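Local coordinates for protein tylactone synthase starter module and modules 1 & 2 (PDB 2Z5L) that includes the first ketoreductase of the tylosin polyketide synthase, which probably reduces a beta-keto group of the growing chain with NADPH and sets the hydroxyl's chirality, at residues 140-150 against 177-188; 48-56 against 102-113. One frame throughout, in Å; residues are numbered along the deposited sequence.

Contact 1. Residues 140-150 against 177-188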
loop_
_atom_site.group_PDB
_atom_site.type_symbol
_atom_site.label_atom_id
_atom_site.label_comp_id
_atom_site.label_asym_id
_atom_site.label_seq_id
_atom_site.Cartn_x
_atom_site.Cartn_y
_atom_site.Cartn_z
ATOM N N ALA A 140 19.162 15.908 8.055
ATOM C CA ALA A 140 19.267 14.842 7.056
ATOM C C ALA A 140 17.929 14.625 6.348
ATOM O O ALA A 140 16.874 14.701 6.969
ATOM C CB ALA A 140 19.723 13.547 7.722
ATOM N N ARG A 141 17.981 14.374 5.045
ATOM C CA ARG A 141 16.772 14.130 4.261
ATOM C C ARG A 141 16.946 12.853 3.451
ATOM O O ARG A 141 17.897 12.721 2.678
ATOM C CB ARG A 141 16.480 15.299 3.305
ATOM C CG ARG A 141 15.984 16.577 3.985
ATOM C CD ARG A 141 14.646 16.355 4.665
ATOM N NE ARG A 141 14.257 17.489 5.493
ATOM C CZ ARG A 141 13.117 17.558 6.175
ATOM N NH1 ARG A 141 12.253 16.557 6.124
ATOM N NH2 ARG A 141 12.838 18.626 6.916
ATOM N N VAL A 142 16.022 11.916 3.624
ATOM C CA VAL A 142 16.103 10.657 2.901
ATOM C C VAL A 142 15.143 10.642 1.733
ATOM O O VAL A 142 13.939 10.786 1.904
ATOM C CB VAL A 142 15.789 9.456 3.817
ATOM C CG1 VAL A 142 15.997 8.148 3.039
ATOM C CG2 VAL A 142 16.693 9.489 5.046
ATOM N N TRP A 143 15.685 10.477 0.537
ATOM C CA TRP A 143 14.854 10.431 -0.644
ATOM C C TRP A 143 14.997 9.057 -1.278
ATOM O O TRP A 143 16.106 8.581 -1.490
ATOM C CB TRP A 143 15.266 11.522 -1.628
ATOM C CG TRP A 143 14.747 12.870 -1.252
ATOM C CD1 TRP A 143 15.275 13.731 -0.340
ATOM C CD2 TRP A 143 13.564 13.492 -1.759
ATOM N NE1 TRP A 143 14.493 14.860 -0.245
ATOM C CE2 TRP A 143 13.436 14.737 -1.107
ATOM C CE3 TRP A 143 12.600 13.117 -2.702
ATOM C CZ2 TRP A 143 12.374 15.615 -1.371
ATOM C CZ3 TRP A 143 11.548 13.984 -2.964
ATOM C CH2 TRP A 143 11.444 15.222 -2.299
ATOM N N ALA A 144 13.873 8.410 -1.560
ATOM C CA ALA A 144 13.916 7.096 -2.160
ATOM C C ALA A 144 13.511 7.175 -3.621
ATOM O O ALA A 144 12.393 7.585 -3.951
ATOM C CB ALA A 144 13.001 6.138 -1.410
ATOM N N LEU A 145 14.429 6.787 -4.499
ATOM C CA LEU A 145 14.154 6.791 -5.927
ATOM C C LEU A 145 13.672 5.408 -6.317
ATOM O O LEU A 145 14.133 4.410 -5.775
ATOM C CB LEU A 145 15.410 7.145 -6.718
ATOM C CG LEU A 145 16.022 8.511 -6.385
ATOM C CD1 LEU A 145 17.196 8.767 -7.322
ATOM C CD2 LEU A 145 14.987 9.592 -6.513
ATOM N N THR A 146 12.728 5.353 -7.249
ATOM C CA THR A 146 12.181 4.082 -7.716
ATOM C C THR A 146 11.891 4.176 -9.204
ATOM O O THR A 146 12.080 5.228 -9.816
ATOM C CB THR A 146 10.866 3.731 -6.999
ATOM O OG1 THR A 146 9.836 4.631 -7.419
ATOM C CG2 THR A 146 11.036 3.837 -5.489
ATOM N N ARG A 147 11.413 3.076 -9.772
ATOM C CA ARG A 147 11.095 3.020 -11.191
ATOM C C ARG A 147 9.903 2.105 -11.455
ATOM O O ARG A 147 9.898 0.940 -11.044
ATOM C CB ARG A 147 12.290 2.495 -11.971
ATOM C CG ARG A 147 12.805 1.176 -11.431
ATOM C CD ARG A 147 13.315 0.292 -12.546
ATOM N NE ARG A 147 12.241 -0.081 -13.460
ATOM C CZ ARG A 147 12.393 -0.890 -14.503
ATOM N NH1 ARG A 147 13.582 -1.414 -14.768
ATOM N NH2 ARG A 147 11.353 -1.177 -15.279
ATOM N N ARG A 148 8.910 2.631 -12.165
ATOM C CA ARG A 148 7.714 1.868 -12.494
ATOM C C ARG A 148 6.949 1.509 -11.221
ATOM O O ARG A 148 6.158 0.564 -11.198
ATOM C CB ARG A 148 8.087 0.594 -13.281
ATOM C CG ARG A 148 7.886 0.710 -14.799
ATOM C CD ARG A 148 8.449 -0.481 -15.580
ATOM N NE ARG A 148 7.925 -1.769 -15.130
ATOM C CZ ARG A 148 6.659 -2.154 -15.240
ATOM N NH1 ARG A 148 6.291 -3.350 -14.788
ATOM N NH2 ARG A 148 5.762 -1.349 -15.801
ATOM N N ALA A 149 7.187 2.276 -10.161
ATOM C CA ALA A 149 6.514 2.041 -8.889
ATOM C C ALA A 149 5.031 2.377 -9.006
ATOM O O ALA A 149 4.182 1.710 -8.413
ATOM C CB ALA A 149 7.150 2.888 -7.791
ATOM N N VAL A 150 4.728 3.410 -9.783
ATOM C CA VAL A 150 3.355 3.853 -9.967
ATOM C C VAL A 150 3.048 4.113 -11.440
ATOM O O VAL A 150 3.896 4.616 -12.170
ATOM C CB VAL A 150 3.104 5.146 -9.186
ATOM C CG1 VAL A 150 3.201 4.885 -7.684
ATOM C CG2 VAL A 150 4.134 6.185 -9.599
ATOM N N PRO A 177 9.041 13.064 10.277
ATOM C CA PRO A 177 8.914 14.272 9.443
ATOM C C PRO A 177 10.208 15.043 9.191
ATOM O O PRO A 177 10.405 15.583 8.109
ATOM C CB PRO A 177 7.915 15.134 10.219
ATOM C CG PRO A 177 7.153 14.170 11.021
ATOM C CD PRO A 177 8.182 13.161 11.467
ATOM N N ASP A 178 11.071 15.105 10.199
ATOM C CA ASP A 178 12.318 15.845 10.094
ATOM C C ASP A 178 13.427 15.088 9.383
ATOM O O ASP A 178 14.457 15.669 9.048
ATOM C CB ASP A 178 12.813 16.244 11.481
ATOM C CG ASP A 178 11.754 16.951 12.294
ATOM O OD1 ASP A 178 11.032 17.796 11.723
ATOM O OD2 ASP A 178 11.653 16.664 13.507
ATOM N N ILE A 179 13.216 13.795 9.157
ATOM C CA ILE A 179 14.210 12.955 8.499
ATOM C C ILE A 179 13.796 12.553 7.090
ATOM O O ILE A 179 14.601 12.611 6.156
ATOM C CB ILE A 179 14.476 11.671 9.340
ATOM C CG1 ILE A 179 15.177 12.036 10.648
ATOM C CG2 ILE A 179 15.318 10.692 8.564
ATOM C CD1 ILE A 179 15.374 10.872 11.584
ATOM N N TRP A 180 12.538 12.154 6.927
ATOM C CA TRP A 180 12.064 11.729 5.616
ATOM C C TRP A 180 11.963 12.856 4.597
ATOM O O TRP A 180 11.336 13.887 4.844
ATOM C CB TRP A 180 10.705 11.035 5.726
ATOM C CG TRP A 180 10.289 10.429 4.432
ATOM C CD1 TRP A 180 9.310 10.871 3.586
ATOM C CD2 TRP A 180 10.885 9.295 3.801
ATOM N NE1 TRP A 180 9.260 10.078 2.465
ATOM C CE2 TRP A 180 10.218 9.103 2.572
ATOM C CE3 TRP A 180 11.922 8.418 4.157
ATOM C CZ2 TRP A 180 10.554 8.072 1.693
ATOM C CZ3 TRP A 180 12.254 7.392 3.278
ATOM C CH2 TRP A 180 11.569 7.231 2.064
ATOM N N GLY A 181 12.577 12.643 3.442
ATOM C CA GLY A 181 12.530 13.643 2.397
ATOM C C GLY A 181 11.351 13.401 1.470
ATOM O O GLY A 181 10.365 14.130 1.512
ATOM N N GLY A 182 11.457 12.375 0.631
ATOM C CA GLY A 182 10.386 12.045 -0.289
ATOM C C GLY A 182 10.673 10.876 -1.214
ATOM O O GLY A 182 11.728 10.237 -1.139
ATOM N N LEU A 183 9.711 10.615 -2.098
ATOM C CA LEU A 183 9.781 9.532 -3.087
ATOM C C LEU A 183 9.742 10.128 -4.495
ATOM O O LEU A 183 8.937 11.013 -4.771
ATOM C CB LEU A 183 8.583 8.586 -2.915
ATOM C CG LEU A 183 8.525 7.701 -1.659
ATOM C CD1 LEU A 183 7.090 7.574 -1.156
ATOM C CD2 LEU A 183 9.115 6.337 -2.006
ATOM N N ILE A 184 10.606 9.644 -5.379
ATOM C CA ILE A 184 10.651 10.136 -6.749
ATOM C C ILE A 184 10.705 8.947 -7.707
ATOM O O ILE A 184 11.613 8.119 -7.622
ATOM C CB ILE A 184 11.900 10.997 -6.981
ATOM C CG1 ILE A 184 11.910 12.182 -6.014
ATOM C CG2 ILE A 184 11.939 11.474 -8.422
ATOM C CD1 ILE A 184 13.234 12.976 -6.018
ATOM N N ASP A 185 9.744 8.863 -8.623
ATOM C CA ASP A 185 9.699 7.748 -9.570
ATOM C C ASP A 185 10.350 8.104 -10.912
ATOM O O ASP A 185 9.881 8.988 -11.627
ATOM C CB ASP A 185 8.245 7.316 -9.791
ATOM C CG ASP A 185 8.134 5.917 -10.349
ATOM O OD1 ASP A 185 8.624 4.963 -9.697
ATOM O OD2 ASP A 185 7.548 5.762 -11.437
ATOM N N LEU A 186 11.426 7.402 -11.250
ATOM C CA LEU A 186 12.137 7.660 -12.490
ATOM C C LEU A 186 11.542 6.935 -13.690
ATOM O O LEU A 186 10.890 5.901 -13.549
ATOM C CB LEU A 186 13.616 7.288 -12.338
ATOM C CG LEU A 186 14.360 8.072 -11.259
ATOM C CD1 LEU A 186 15.840 7.760 -11.338
ATOM C CD2 LEU A 186 14.120 9.568 -11.437
ATOM N N PRO A 187 11.748 7.494 -14.895
ATOM C CA PRO A 187 11.260 6.944 -16.163
ATOM C C PRO A 187 11.763 5.529 -16.437
ATOM O O PRO A 187 10.972 4.606 -16.632
ATOM C CB PRO A 187 11.783 7.944 -17.187
ATOM C CG PRO A 187 11.737 9.238 -16.433
ATOM C CD PRO A 187 12.299 8.850 -15.092
ATOM N N GLU A 188 13.084 5.374 -16.451
ATOM C CA GLU A 188 13.714 4.081 -16.712
ATOM C C GLU A 188 13.250 3.474 -18.030
ATOM O O GLU A 188 13.526 4.019 -19.098
ATOM C CB GLU A 188 13.429 3.107 -15.566
ATOM C CG GLU A 188 14.424 3.184 -14.413
ATOM C CD GLU A 188 15.799 2.665 -14.791
ATOM O OE1 GLU A 188 16.490 3.331 -15.594
ATOM O OE2 GLU A 188 16.186 1.581 -14.294
#

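Contact 2. Residues 48-56 against 102-113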
loop_
_atom_site.group_PDB
_atom_site.type_symbol
_atom_site.label_atom_id
_atom_site.label_comp_id
_atom_site.label_asym_id
_atom_site.label_seq_id
_atom_site.Cartn_x
_atom_site.Cartn_y
_atom_site.Cartn_z
ATOM N N GLY A 48 22.765 20.934 -1.372
ATOM C CA GLY A 48 23.746 20.601 -0.350
ATOM C C GLY A 48 24.556 19.350 -0.661
ATOM O O GLY A 48 24.572 18.854 -1.794
ATOM N N ARG A 49 25.240 18.832 0.350
ATOM C CA ARG A 49 26.047 17.635 0.163
ATOM C C ARG A 49 25.176 16.386 0.134
ATOM O O ARG A 49 24.561 16.015 1.134
ATOM C CB ARG A 49 27.093 17.521 1.270
ATOM C CG ARG A 49 26.554 17.716 2.666
ATOM C CD ARG A 49 27.713 17.890 3.625
ATOM N NE ARG A 49 28.533 16.682 3.687
ATOM C CZ ARG A 49 29.799 16.653 4.089
ATOM N NH1 ARG A 49 30.406 17.772 4.460
ATOM N NH2 ARG A 49 30.452 15.499 4.133
ATOM N N CYS A 50 25.120 15.750 -1.029
ATOM C CA CYS A 50 24.329 14.547 -1.206
ATOM C C CYS A 50 25.163 13.295 -1.060
ATOM O O CYS A 50 26.371 13.287 -1.327
ATOM C CB CYS A 50 23.692 14.515 -2.590
ATOM S SG CYS A 50 22.667 15.909 -2.998
ATOM N N LEU A 51 24.490 12.231 -0.650
ATOM C CA LEU A 51 25.111 10.927 -0.496
ATOM C C LEU A 51 24.271 9.957 -1.317
ATOM O O LEU A 51 23.135 9.666 -0.957
ATOM C CB LEU A 51 25.098 10.501 0.969
ATOM C CG LEU A 51 25.814 9.192 1.326
ATOM C CD1 LEU A 51 27.322 9.367 1.233
ATOM C CD2 LEU A 51 25.440 8.791 2.759
ATOM N N LEU A 52 24.815 9.481 -2.433
ATOM C CA LEU A 52 24.089 8.527 -3.261
ATOM C C LEU A 52 24.360 7.129 -2.740
ATOM O O LEU A 52 25.498 6.671 -2.789
ATOM C CB LEU A 52 24.544 8.594 -4.710
ATOM C CG LEU A 52 24.531 9.960 -5.381
ATOM C CD1 LEU A 52 25.009 9.798 -6.807
ATOM C CD2 LEU A 52 23.134 10.566 -5.338
ATOM N N VAL A 53 23.314 6.465 -2.244
ATOM C CA VAL A 53 23.406 5.101 -1.721
ATOM C C VAL A 53 22.869 4.165 -2.794
ATOM O O VAL A 53 21.746 4.331 -3.262
ATOM C CB VAL A 53 22.547 4.913 -0.459
ATOM C CG1 VAL A 53 22.765 3.522 0.109
ATOM C CG2 VAL A 53 22.894 5.981 0.577
ATOM N N ALA A 54 23.664 3.174 -3.178
ATOM C CA ALA A 54 23.232 2.242 -4.209
ATOM C C ALA A 54 23.774 0.832 -4.004
ATOM O O ALA A 54 24.811 0.650 -3.360
ATOM C CB ALA A 54 23.668 2.759 -5.566
ATOM N N PRO A 55 23.082 -0.184 -4.560
ATOM C CA PRO A 55 23.497 -1.586 -4.445
ATOM C C PRO A 55 24.834 -1.783 -5.146
ATOM O O PRO A 55 25.191 -1.013 -6.023
ATOM C CB PRO A 55 22.383 -2.346 -5.155
ATOM C CG PRO A 55 21.212 -1.457 -5.018
ATOM C CD PRO A 55 21.789 -0.087 -5.250
ATOM N N PRO A 56 25.575 -2.836 -4.778
ATOM C CA PRO A 56 26.881 -3.149 -5.361
ATOM C C PRO A 56 26.904 -3.026 -6.881
ATOM O O PRO A 56 26.345 -3.862 -7.592
ATOM C CB PRO A 56 27.128 -4.576 -4.889
ATOM C CG PRO A 56 26.442 -4.602 -3.562
ATOM C CD PRO A 56 25.144 -3.914 -3.867
ATOM N N ALA A 102 29.373 15.438 8.099
ATOM C CA ALA A 102 28.718 16.701 7.800
ATOM C C ALA A 102 28.464 17.493 9.075
ATOM O O ALA A 102 28.185 18.688 9.022
ATOM C CB ALA A 102 27.403 16.447 7.063
ATOM N N GLY A 103 28.564 16.827 10.220
ATOM C CA GLY A 103 28.333 17.505 11.481
ATOM C C GLY A 103 26.974 18.172 11.506
ATOM O O GLY A 103 25.947 17.518 11.316
ATOM N N GLU A 104 26.962 19.480 11.731
ATOM C CA GLU A 104 25.717 20.230 11.782
ATOM C C GLU A 104 25.083 20.378 10.411
ATOM O O GLU A 104 23.865 20.517 10.293
ATOM C CB GLU A 104 25.969 21.606 12.396
ATOM C CG GLU A 104 26.294 21.530 13.868
ATOM C CD GLU A 104 25.150 20.943 14.664
ATOM O OE1 GLU A 104 25.365 20.587 15.846
ATOM O OE2 GLU A 104 24.030 20.843 14.110
ATOM N N GLU A 105 25.914 20.355 9.375
ATOM C CA GLU A 105 25.429 20.475 8.007
ATOM C C GLU A 105 24.427 19.362 7.707
ATOM O O GLU A 105 24.452 18.302 8.337
ATOM C CB GLU A 105 26.602 20.410 7.020
ATOM C CG GLU A 105 27.305 21.744 6.783
ATOM C CD GLU A 105 28.528 21.620 5.867
ATOM O OE1 GLU A 105 28.415 20.998 4.784
ATOM O OE2 GLU A 105 29.600 22.156 6.227
ATOM N N ASN A 106 23.537 19.620 6.752
ATOM C CA ASN A 106 22.518 18.651 6.355
ATOM C C ASN A 106 23.065 17.689 5.318
ATOM O O ASN A 106 23.753 18.094 4.383
ATOM C CB ASN A 106 21.291 19.354 5.756
ATOM C CG ASN A 106 20.306 18.371 5.112
ATOM O OD1 ASN A 106 19.693 17.548 5.798
ATOM N ND2 ASN A 106 20.163 18.450 3.793
ATOM N N THR A 107 22.750 16.413 5.485
ATOM C CA THR A 107 23.185 15.395 4.543
ATOM C C THR A 107 21.941 14.874 3.842
ATOM O O THR A 107 21.079 14.255 4.469
ATOM C CB THR A 107 23.854 14.198 5.243
ATOM O OG1 THR A 107 24.830 14.662 6.184
ATOM C CG2 THR A 107 24.521 13.304 4.208
ATOM N N THR A 108 21.831 15.146 2.550
ATOM C CA THR A 108 20.686 14.669 1.804
ATOM C C THR A 108 21.002 13.288 1.243
ATOM O O THR A 108 21.795 13.165 0.310
ATOM C CB THR A 108 20.340 15.604 0.638
ATOM O OG1 THR A 108 19.942 16.879 1.148
ATOM C CG2 THR A 108 19.213 15.003 -0.191
ATOM N N VAL A 109 20.387 12.258 1.821
ATOM C CA VAL A 109 20.603 10.882 1.383
ATOM C C VAL A 109 19.687 10.501 0.222
ATOM O O VAL A 109 18.461 10.496 0.359
ATOM C CB VAL A 109 20.360 9.871 2.532
ATOM C CG1 VAL A 109 20.824 8.481 2.102
ATOM C CG2 VAL A 109 21.081 10.312 3.788
ATOM N N VAL A 110 20.298 10.189 -0.919
ATOM C CA VAL A 110 19.570 9.782 -2.123
ATOM C C VAL A 110 19.771 8.284 -2.298
ATOM O O VAL A 110 20.847 7.845 -2.685
ATOM C CB VAL A 110 20.103 10.518 -3.373
ATOM C CG1 VAL A 110 19.232 10.194 -4.581
ATOM C CG2 VAL A 110 20.109 12.019 -3.115
ATOM N N SER A 111 18.730 7.509 -2.004
ATOM C CA SER A 111 18.791 6.054 -2.093
ATOM C C SER A 111 18.358 5.474 -3.436
ATOM O O SER A 111 17.277 5.776 -3.944
ATOM C CB SER A 111 17.921 5.432 -0.995
ATOM O OG SER A 111 17.824 4.030 -1.149
ATOM N N LEU A 112 19.217 4.636 -4.000
ATOM C CA LEU A 112 18.922 3.979 -5.256
ATOM C C LEU A 112 18.574 2.512 -4.981
ATOM O O LEU A 112 18.388 1.721 -5.907
ATOM C CB LEU A 112 20.133 4.067 -6.194
ATOM C CG LEU A 112 20.484 5.497 -6.641
ATOM C CD1 LEU A 112 21.732 5.487 -7.527
ATOM C CD2 LEU A 112 19.303 6.098 -7.393
ATOM N N LEU A 113 18.460 2.147 -3.708
ATOM C CA LEU A 113 18.149 0.765 -3.365
ATOM C C LEU A 113 16.821 0.321 -3.964
ATOM O O LEU A 113 16.650 -0.850 -4.302
ATOM C CB LEU A 113 18.103 0.584 -1.848
ATOM C CG LEU A 113 19.385 0.908 -1.079
ATOM C CD1 LEU A 113 19.099 0.778 0.388
ATOM C CD2 LEU A 113 20.532 -0.028 -1.506
#

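Contact 1. Residues 140-150 against 177-188
R141 reaches over the start of 177-188: NH1 donates to P177 O (2.9 Å) and to W180 O, the latter in the guanidinium plane, while D178 O sits over one face. A bend at chi2 (-64°) turns the chain toward these carbonyls. I179 O then takes the N-H of V142. The W180 ring lies across V142, its CZ3 3.8 Å from V142 CG1. At G181 and G182 a beta bulge shifts the parallel register by one; both N-H groups converge on V142 O from the same face of its plane. The W143 indole lies over the two glycines in CH-pi contact, G182 CA being 3.6 Å from the centroid of its six-membered ring. I184 packs between neighbours on this face, with CD1 3.4 Å from W143 CE3 and CB tight against L145 CD2. On the other face D185 OD1 accepts from T146 OG1 (2.6 Å) on its anti lone pair and from A149 N (3.1 Å) on the syn side, 26° out of the carboxylate plane; R236 pairs with OD2. E188 crosses R147, CG 3.3 Å from R147 CB; their long salt bridge is charges alone, no N-H pointing at the oxygen. The buried D185 carboxylate, gripped through both oxygens, is probably held ionised and ties the end of 140-147 to loop residue A149.

Contact 2. Residues 48-56 against 102-113
Two neighbouring parallel strands of the N-terminal Rossmann-like half meet here, and at their start R49 extends over the turn that precedes 107-111. The guanidinium lies with one face over A102 CB, 3.6 Å from R49 NE. E105 OE1 is 3.8 Å from R49 NH1, a long salt bridge, and the guanidinium and carboxylate planes are 62° apart. A102 to E105 form a type II' turn that places A102 under one face of the arginine and E105 at the edge. From R49 O onward the backbones alternate donors and acceptors in parallel register. As in other Rossmann-like folds, helices pack on both faces of the sheet: 88-99 lies against L51 and V109, and 60-71 against L52 and L112. L52 and V110 lie side by side, L52 CD2 3.6 Å from V110 CB. On the other face the V53 and V109 side chains cross, V53 CG2 3.6 Å from V109 CG1, which is anti to its own backbone nitrogen (chi1 -170°) and so carried toward V53. L112 N closes the pairing on V53 O at 2.7 Å, meeting it nearly end-on. Beyond it A54 CB touches L112 CB (3.8 Å), and P55 CG rests on L113 CD2; the L113 backbone N-H closes an ST turn on S111 OG.

Contacts 1 and 2 are successive strand pairs of one parallel sheet, their centres about 12 Å apart. They join where 107-111, having paired with 49-54 in contact 2, pairs on its other edge with 140-147. Backbone bonds there include, probably, V109 N to R141 O (2.7 Å) and W143 N to V109 O (2.8 Å). L145 CD1 also packs on L112 CD2 at 3.4 Å. Along the chain contact 2 closes before contact 1 opens, with helix 119-135 between them; this helix touches S111 and L113 of contact 2 and V142, I179 and W180 of contact 1. The glycines G267, G269 and G272, which fit a Rossmann-type cofactor-binding pattern, belong to neither contact.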